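Local atomic coordinates of esterase (Sinorhizobium meliloti 1021, PDB entry 4TX1), a protein that hydrolyses ester bonds as a carbohydrate acetylesterase of the SGNH (GDSL-like) hydrolase family, with a probable arylesterase activity. Residues R40-V44 / R209-L215; A112-V116 / M170-Y175; V123-R127 / P139-I143. One frame throughout, in Å; residues are numbered along the deposited sequence.

Interactions 1 and 2 pair helices lying on opposite faces of a five-stranded parallel sheet, and interaction 3 packs a helix on one of its strands. Along the chain they are nested: interaction 3 lies inside the loop closed by interaction 2, which lies inside the loop closed by interaction 1. Interaction 1 pairs helices 41-49 and 205-223; interactions 2 and 3 share helix 112-127. Centres are about 17 Å apart for interactions 2 and 3, and about 20 and 22 Å from interaction 1 to interactions 3 and 2. Strand 140-145 connects them: Leu-142 meets Leu-215 of interaction 1, while Ile-143 meets Tyr-175 of interaction 2. Early and late parts of the chain thus close one three-layered domain.

Interaction 1. Residues R40-V44 / R209-L215; sequences RWPSV and RAVGRGL
The indole of Trp-41 is sandwiched, with Val-211 CG1 over one face and CD of the following Pro-42 over the opposite one. The valine methyl makes a CH-pi contact, its CG1 lying 4.3 Å from the centroid of the five-membered ring and 21° off the ring normal. Leu-215 CD1 approaches the six-membered ring obliquely, 3.7 Å from Trp-41 CZ3. A second flat group, the guanidinium of Arg-209, has Val-44 CG2 above its centre; a bend at chi3 (76°) turns the group over this methyl, and NH1 forms a salt bridge with Asp-39. Between these two packing sites the backbones come very close, with CA of Trp-41 only 4.1 Å from CA of Gly-212. A side chain at Gly-212 would run into Trp-41 O and Val-44 CB, while the bare backbone lets Trp-41 CB sit 3.6 Å from Gly-212 N. The other methyl of Val-44, CG1, packs against the helix at Arg-213, 3.6 Å from Arg-213 N and 3.8 Å from Arg-213 CG. With an alanine at Val-44, a gap is likely to open against Gly-212 and Arg-213, and the Arg-209 guanidinium would lose the methyl that lies against its face. The close helix pair lies on one face of the parallel sheet, Trp-41 reaching strands 14-20 and 94-98 and Leu-215 strand 140-145, as in the three-layered alpha/beta/alpha fold of SGNH hydrolases.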
loop_
_atom_site.group_PDB
_atom_site.type_symbol
_atom_site.label_atom_id
_atom_site.label_comp_id
_atom_site.label_asym_id
_atom_site.label_seq_id
_atom_site.Cartn_x
_atom_site.Cartn_y
_atom_site.Cartn_z
ATOM N N ARG A 40 19.577 -19.805 -20.006
ATOM C CA ARG A 40 19.225 -19.323 -18.666
ATOM C C ARG A 40 19.495 -20.450 -17.649
ATOM O O ARG A 40 19.228 -21.609 -17.925
ATOM C CB ARG A 40 17.780 -18.873 -18.663
ATOM C CG ARG A 40 17.535 -17.811 -19.697
ATOM C CD ARG A 40 16.034 -17.461 -19.856
ATOM N NE ARG A 40 15.808 -16.785 -21.102
ATOM C CZ ARG A 40 14.635 -16.650 -21.700
ATOM N NH1 ARG A 40 13.569 -17.165 -21.080
ATOM N NH2 ARG A 40 14.541 -16.110 -22.880
ATOM N N TRP A 41 19.929 -20.121 -16.441
ATOM C CA TRP A 41 20.333 -21.149 -15.516
ATOM C C TRP A 41 19.275 -22.092 -15.077
ATOM O O TRP A 41 19.474 -23.285 -15.005
ATOM C CB TRP A 41 21.166 -20.586 -14.382
ATOM C CG TRP A 41 20.422 -19.826 -13.269
ATOM C CD1 TRP A 41 20.414 -18.478 -13.090
ATOM C CD2 TRP A 41 19.714 -20.400 -12.171
ATOM N NE1 TRP A 41 19.686 -18.160 -11.930
ATOM C CE2 TRP A 41 19.230 -19.315 -11.372
ATOM C CE3 TRP A 41 19.350 -21.705 -11.817
ATOM C CZ2 TRP A 41 18.446 -19.526 -10.215
ATOM C CZ3 TRP A 41 18.593 -21.906 -10.656
ATOM C CH2 TRP A 41 18.161 -20.833 -9.877
ATOM N N PRO A 42 18.002 -21.613 -14.907
ATOM C CA PRO A 42 16.990 -22.587 -14.584
ATOM C C PRO A 42 16.699 -23.624 -15.704
ATOM O O PRO A 42 16.350 -24.769 -15.432
ATOM C CB PRO A 42 15.720 -21.740 -14.389
ATOM C CG PRO A 42 16.292 -20.459 -13.910
ATOM C CD PRO A 42 17.506 -20.229 -14.834
ATOM N N SER A 43 16.838 -23.201 -16.956
ATOM C CA SER A 43 16.691 -24.067 -18.134
ATOM C C SER A 43 17.789 -25.132 -18.181
ATOM O O SER A 43 17.461 -26.323 -18.443
ATOM C CB SER A 43 16.803 -23.261 -19.421
ATOM O OG SER A 43 15.706 -22.311 -19.472
ATOM N N VAL A 44 19.012 -24.689 -17.946
ATOM C CA VAL A 44 20.169 -25.637 -17.868
ATOM C C VAL A 44 19.974 -26.671 -16.762
ATOM O O VAL A 44 20.137 -27.908 -16.980
ATOM C CB VAL A 44 21.486 -24.913 -17.717
ATOM C CG1 VAL A 44 22.568 -25.956 -17.355
ATOM C CG2 VAL A 44 21.728 -24.000 -18.944
ATOM N N ARG A 209 24.999 -20.240 -17.998
ATOM C CA ARG A 209 24.921 -21.704 -18.086
ATOM C C ARG A 209 25.709 -22.431 -16.982
ATOM O O ARG A 209 25.210 -23.451 -16.401
ATOM C CB ARG A 209 25.437 -22.172 -19.472
ATOM C CG ARG A 209 24.568 -21.822 -20.630
ATOM C CD ARG A 209 25.240 -22.344 -21.945
ATOM N NE ARG A 209 24.983 -23.720 -21.870
ATOM C CZ ARG A 209 23.878 -24.349 -22.285
ATOM N NH1 ARG A 209 22.935 -23.750 -23.006
ATOM N NH2 ARG A 209 23.754 -25.668 -21.991
ATOM N N ALA A 210 26.829 -21.868 -16.582
ATOM C CA ALA A 210 27.767 -22.444 -15.607
ATOM C C ALA A 210 27.105 -22.516 -14.275
ATOM O O ALA A 210 27.288 -23.483 -13.525
ATOM C CB ALA A 210 29.053 -21.660 -15.516
ATOM N N VAL A 211 26.320 -21.473 -13.940
ATOM C CA VAL A 211 25.556 -21.515 -12.692
ATOM C C VAL A 211 24.622 -22.680 -12.723
ATOM O O VAL A 211 24.538 -23.408 -11.728
ATOM C CB VAL A 211 24.763 -20.199 -12.443
ATOM C CG1 VAL A 211 23.843 -20.394 -11.250
ATOM C CG2 VAL A 211 25.700 -19.035 -12.321
ATOM N N GLY A 212 23.839 -22.856 -13.780
ATOM C CA GLY A 212 22.868 -23.907 -13.859
ATOM C C GLY A 212 23.526 -25.283 -13.747
ATOM O O GLY A 212 23.020 -26.166 -13.052
ATOM N N ARG A 213 24.642 -25.467 -14.458
ATOM C CA ARG A 213 25.381 -26.783 -14.392
ATOM C C ARG A 213 25.944 -27.017 -13.033
ATOM O O ARG A 213 25.847 -28.127 -12.486
ATOM C CB ARG A 213 26.571 -26.820 -15.369
ATOM C CG ARG A 213 26.162 -26.978 -16.792
ATOM C CD ARG A 213 27.409 -27.476 -17.525
ATOM N NE ARG A 213 28.384 -26.428 -17.424
ATOM C CZ ARG A 213 28.460 -25.439 -18.296
ATOM N NH1 ARG A 213 27.658 -25.453 -19.343
ATOM N NH2 ARG A 213 29.381 -24.476 -18.146
ATOM N N GLY A 214 26.519 -25.973 -12.454
ATOM C CA GLY A 214 27.050 -26.000 -11.124
ATOM C C GLY A 214 26.090 -26.377 -10.013
ATOM O O GLY A 214 26.499 -26.994 -9.028
ATOM N N LEU A 215 24.810 -26.001 -10.164
ATOM C CA LEU A 215 23.793 -26.323 -9.131
ATOM C C LEU A 215 23.266 -27.732 -9.182
ATOM O O LEU A 215 22.663 -28.216 -8.250
ATOM C CB LEU A 215 22.646 -25.318 -9.292
ATOM C CG LEU A 215 22.934 -23.916 -8.828
ATOM C CD1 LEU A 215 21.903 -22.900 -9.345
ATOM C CD2 LEU A 215 22.977 -23.837 -7.304
#

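Interaction 2. Residues A112-V116 / M170-Y175; sequences AFGAV and MLAPLY
Ala-112 and Leu-174 meet where helices 112-127 and 171-182 pack side by side in one outer layer of the SGNH alpha/beta/alpha sandwich. The short axes approach to 9.6 Å and cross at -39°, running in broadly the same direction. The tight part is built on small residues: Ala-112 CB touches Leu-174 CD1 at 3.6 Å, and Leu-171 CD2 touches both alanines, 3.7 Å from Ala-115 CB and 3.9 Å from Ala-112 CA. One turn further on, Val-116 and Tyr-175 lie alongside, pointing opposite ways. With CG2 anti to the backbone N, Val-116 brings that methyl to 3.6 Å from Leu-174 O, while its CB faces the CD1-CE1 side of the tyrosine. Leu-171 CB sits over the centre of the Tyr-175 ring, and the ring also touches Ile-143 and Ser-145 of the sheet, so it is held between helix and strand. Met-170 marks the solvent side, and Leu-174 too is partly exposed although its CD1 packs closely. Met-170 gives the contact its CB, 3.7 Å from Ala-112 CB, and then its extended chain turns off from helix 112-127. Phe-113 also turns from this interface, packing on Met-160 of the second subunit. Deep inside, the tyrosine hydroxyl ends against Ala-115: Tyr-175 OH lies 3.5 Å from Ala-115 CB and is hydrogen-bonded to the carbonyl oxygen of Leu-99.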
loop_
_atom_site.group_PDB
_atom_site.type_symbol
_atom_site.label_atom_id
_atom_site.label_comp_id
_atom_site.label_asym_id
_atom_site.label_seq_id
_atom_site.Cartn_x
_atom_site.Cartn_y
_atom_site.Cartn_z
ATOM N N ALA A 112 26.297 -6.102 2.381
ATOM C CA ALA A 112 26.154 -7.526 2.436
ATOM C C ALA A 112 25.244 -7.961 3.589
ATOM O O ALA A 112 24.464 -8.919 3.467
ATOM C CB ALA A 112 27.524 -8.233 2.529
ATOM N N PHE A 113 25.420 -7.316 4.738
ATOM C CA PHE A 113 24.653 -7.702 5.917
ATOM C C PHE A 113 23.138 -7.459 5.655
ATOM O O PHE A 113 22.338 -8.267 5.995
ATOM C CB PHE A 113 25.080 -6.892 7.152
ATOM C CG PHE A 113 24.379 -7.316 8.330
ATOM C CD1 PHE A 113 24.644 -8.573 8.856
ATOM C CD2 PHE A 113 23.313 -6.556 8.831
ATOM C CE1 PHE A 113 23.899 -9.027 9.943
ATOM C CE2 PHE A 113 22.631 -7.011 9.946
ATOM C CZ PHE A 113 22.918 -8.216 10.483
ATOM N N GLY A 114 22.796 -6.346 4.995
ATOM C CA GLY A 114 21.371 -6.088 4.695
ATOM C C GLY A 114 20.800 -7.153 3.741
ATOM O O GLY A 114 19.632 -7.513 3.859
ATOM N N ALA A 115 21.625 -7.689 2.833
ATOM C CA ALA A 115 21.230 -8.715 1.898
ATOM C C ALA A 115 20.978 -10.008 2.645
ATOM O O ALA A 115 19.991 -10.671 2.424
ATOM C CB ALA A 115 22.235 -8.948 0.752
ATOM N N VAL A 116 21.892 -10.414 3.546
ATOM C CA VAL A 116 21.642 -11.693 4.222
ATOM C C VAL A 116 20.416 -11.580 5.149
ATOM O O VAL A 116 19.734 -12.535 5.308
ATOM C CB VAL A 116 22.901 -12.233 4.944
ATOM C CG1 VAL A 116 23.273 -11.358 6.064
ATOM C CG2 VAL A 116 22.723 -13.684 5.375
ATOM N N MET A 170 31.430 -10.341 0.161
ATOM C CA MET A 170 31.050 -10.865 1.496
ATOM C C MET A 170 29.798 -11.710 1.484
ATOM O O MET A 170 29.451 -12.336 2.501
ATOM C CB MET A 170 30.892 -9.731 2.470
ATOM C CG MET A 170 32.159 -8.927 2.694
ATOM S SD MET A 170 31.756 -7.433 3.605
ATOM C CE MET A 170 33.055 -6.267 3.194
ATOM N N LEU A 171 29.051 -11.716 0.364
ATOM C CA LEU A 171 27.804 -12.496 0.352
ATOM C C LEU A 171 27.972 -14.001 0.506
ATOM O O LEU A 171 27.188 -14.615 1.213
ATOM C CB LEU A 171 26.965 -12.245 -0.942
ATOM C CG LEU A 171 26.571 -10.801 -1.165
ATOM C CD1 LEU A 171 26.152 -10.612 -2.622
ATOM C CD2 LEU A 171 25.489 -10.374 -0.135
ATOM N N ALA A 172 28.977 -14.633 -0.131
ATOM C CA ALA A 172 29.133 -16.080 -0.009
ATOM C C ALA A 172 29.315 -16.551 1.472
ATOM O O ALA A 172 28.645 -17.449 1.897
ATOM C CB ALA A 172 30.233 -16.587 -0.921
ATOM N N PRO A 173 30.213 -15.935 2.248
ATOM C CA PRO A 173 30.409 -16.465 3.621
ATOM C C PRO A 173 29.183 -16.189 4.537
ATOM O O PRO A 173 28.783 -17.074 5.327
ATOM C CB PRO A 173 31.670 -15.757 4.111
ATOM C CG PRO A 173 31.984 -14.653 3.157
ATOM C CD PRO A 173 31.289 -15.004 1.847
ATOM N N LEU A 174 28.574 -14.998 4.396
ATOM C CA LEU A 174 27.375 -14.645 5.141
ATOM C C LEU A 174 26.217 -15.558 4.763
ATOM O O LEU A 174 25.488 -16.002 5.656
ATOM C CB LEU A 174 27.015 -13.191 4.922
ATOM C CG LEU A 174 27.900 -12.105 5.508
ATOM C CD1 LEU A 174 27.332 -10.726 5.154
ATOM C CD2 LEU A 174 28.049 -12.334 7.011
ATOM N N TYR A 175 26.007 -15.831 3.454
ATOM C CA TYR A 175 24.912 -16.692 3.048
ATOM C C TYR A 175 25.141 -18.131 3.534
ATOM O O TYR A 175 24.238 -18.832 3.906
ATOM C CB TYR A 175 24.711 -16.721 1.527
ATOM C CG TYR A 175 24.010 -15.497 0.952
ATOM C CD1 TYR A 175 23.913 -14.312 1.633
ATOM C CD2 TYR A 175 23.543 -15.511 -0.345
ATOM C CE1 TYR A 175 23.274 -13.171 1.047
ATOM C CE2 TYR A 175 22.900 -14.432 -0.928
ATOM C CZ TYR A 175 22.755 -13.252 -0.239
ATOM O OH TYR A 175 22.206 -12.065 -0.754
#

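Interaction 3. Residues V123-R127 / P139-I143; sequences VNLVR and PEILI
Helix 123-127 runs almost antiparallel to strand 140-143, the short axes 9.9 Å apart at 168°, the nearest CA atoms being those of Val-123 and Ile-141, 7.4 Å apart. The helix is returning across the sheet from strand 94-98, so the contact forms the second half of a beta-alpha-beta crossover that ends in the neighbouring parallel strand.

Ile-141 carries most of the packing. Its CG1 is anti to the carbonyl carbon (chi1 -62°), and the chain reaches up toward the helix, setting CD1 3.7 Å from Val-123 CG1. The same methyl meets Val-126 tip to tip, with Ile-141 CD1 3.8 Å from Val-126 CB, and lies obliquely beside the Arg-127 guanidinium. The two valines find further partners: the side chains of Val-123 and Ile-143 cross at about a right angle, CG2 of Val-123 4.1 Å from CD1 of Ile-143, and Val-126 CG1 rests 3.9 Å from Pro-139 CG. Val-126 also reaches Ile-95 and Phe-97 of the adjacent strand.

Arg-127 closes the end of this apolar patch. An unusual chi2 of -119° bends its chain, and Val-123 CG1 lies over one face of the guanidinium. Two waters sit at its edge, in plane. One accepts from Arg-127 NH2 at 3.0 Å and donates to Pro-139 O at 2.7 Å; the other also donates to Pro-139 O, but its link to NE is weak. NH1 bonds directly to Leu-182 O, and NH2 makes a weak bond to Asp-183 O.

No direct hydrogen bond joins the two segments; hydrocarbon packing makes the direct contact and two waters bridge from Arg-127 to Pro-139 O. The arginine N-H groups have carbonyl or water partners, some of them weak, which probably lets the charged group border the apolar layer.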
loop_
_atom_site.group_PDB
_atom_site.type_symbol
_atom_site.label_atom_id
_atom_site.label_comp_id
_atom_site.label_asym_id
_atom_site.label_seq_id
_atom_site.Cartn_x
_atom_site.Cartn_y
_atom_site.Cartn_z
ATOM N N VAL A 123 13.502 -16.712 3.611
ATOM C CA VAL A 123 13.437 -18.105 4.109
ATOM C C VAL A 123 12.212 -18.231 4.998
ATOM O O VAL A 123 11.461 -19.201 4.914
ATOM C CB VAL A 123 14.740 -18.507 4.856
ATOM C CG1 VAL A 123 14.525 -19.881 5.515
ATOM C CG2 VAL A 123 15.883 -18.499 3.815
ATOM N N ASN A 124 12.055 -17.298 5.920
ATOM C CA ASN A 124 10.903 -17.368 6.855
ATOM C C ASN A 124 9.532 -17.292 6.153
ATOM O O ASN A 124 8.585 -17.943 6.590
ATOM C CB ASN A 124 11.028 -16.249 7.902
ATOM C CG ASN A 124 12.136 -16.562 8.926
ATOM O OD1 ASN A 124 12.243 -17.733 9.403
ATOM N ND2 ASN A 124 12.977 -15.581 9.223
ATOM N N LEU A 125 9.450 -16.511 5.052
ATOM C CA LEU A 125 8.226 -16.455 4.252
ATOM C C LEU A 125 7.894 -17.816 3.684
ATOM O O LEU A 125 6.719 -18.184 3.580
ATOM C CB LEU A 125 8.320 -15.360 3.144
ATOM C CG LEU A 125 8.249 -13.948 3.726
ATOM C CD1 LEU A 125 8.693 -12.993 2.580
ATOM C CD2 LEU A 125 6.835 -13.607 4.229
ATOM N N VAL A 126 8.900 -18.589 3.261
ATOM C CA VAL A 126 8.672 -19.907 2.725
ATOM C C VAL A 126 8.165 -20.825 3.887
ATOM O O VAL A 126 7.143 -21.562 3.709
ATOM C CB VAL A 126 9.938 -20.524 2.089
ATOM C CG1 VAL A 126 9.648 -21.953 1.679
ATOM C CG2 VAL A 126 10.375 -19.691 0.858
ATOM N N ARG A 127 8.861 -20.752 4.992
ATOM C CA ARG A 127 8.615 -21.671 6.067
ATOM C C ARG A 127 7.277 -21.432 6.713
ATOM O O ARG A 127 6.716 -22.316 7.302
ATOM C CB ARG A 127 9.723 -21.562 7.064
ATOM C CG ARG A 127 11.054 -21.937 6.451
ATOM C CD ARG A 127 11.623 -23.102 7.153
ATOM N NE ARG A 127 12.699 -23.794 6.478
ATOM C CZ ARG A 127 13.942 -23.743 6.891
ATOM N NH1 ARG A 127 14.267 -22.968 7.891
ATOM N NH2 ARG A 127 14.855 -24.454 6.292
ATOM N N PRO A 139 8.880 -27.289 1.899
ATOM C CA PRO A 139 9.858 -27.373 0.835
ATOM C C PRO A 139 11.269 -27.240 1.393
ATOM O O PRO A 139 11.491 -26.612 2.430
ATOM C CB PRO A 139 9.537 -26.191 -0.068
ATOM C CG PRO A 139 8.395 -25.485 0.517
ATOM C CD PRO A 139 7.772 -26.392 1.525
ATOM N N GLU A 140 12.221 -27.839 0.686
ATOM C CA GLU A 140 13.610 -27.579 0.947
ATOM C C GLU A 140 13.961 -26.194 0.374
ATOM O O GLU A 140 13.287 -25.708 -0.526
ATOM C CB GLU A 140 14.467 -28.625 0.226
ATOM C CG GLU A 140 14.212 -30.027 0.741
ATOM C CD GLU A 140 14.722 -30.201 2.151
ATOM O OE1 GLU A 140 15.812 -29.651 2.489
ATOM O OE2 GLU A 140 14.026 -30.902 2.938
ATOM N N ILE A 141 14.993 -25.600 0.920
ATOM C CA ILE A 141 15.454 -24.264 0.469
ATOM C C ILE A 141 16.949 -24.266 0.197
ATOM O O ILE A 141 17.760 -24.699 1.057
ATOM C CB ILE A 141 15.129 -23.237 1.558
ATOM C CG1 ILE A 141 13.614 -23.146 1.803
ATOM C CG2 ILE A 141 15.541 -21.827 1.093
ATOM C CD1 ILE A 141 13.232 -22.250 3.003
ATOM N N LEU A 142 17.318 -23.767 -0.968
ATOM C CA LEU A 142 18.704 -23.590 -1.385
ATOM C C LEU A 142 19.008 -22.092 -1.525
ATOM O O LEU A 142 18.397 -21.447 -2.430
ATOM C CB LEU A 142 18.934 -24.268 -2.679
ATOM C CG LEU A 142 20.306 -24.592 -3.225
ATOM C CD1 LEU A 142 20.470 -24.928 -4.694
ATOM C CD2 LEU A 142 21.527 -24.428 -2.284
ATOM N N ILE A 143 19.992 -21.623 -0.784
ATOM C CA ILE A 143 20.462 -20.245 -0.825
ATOM C C ILE A 143 21.685 -20.208 -1.750
ATOM O O ILE A 143 22.700 -20.833 -1.476
ATOM C CB ILE A 143 20.815 -19.673 0.523
ATOM C CG1 ILE A 143 19.546 -19.679 1.387
ATOM C CG2 ILE A 143 21.424 -18.271 0.409
ATOM C CD1 ILE A 143 19.735 -19.413 2.859
HETATM O O HOH W 1 10.383 -25.005 4.203
HETATM O O HOH W 2 13.349 -26.219 4.386
#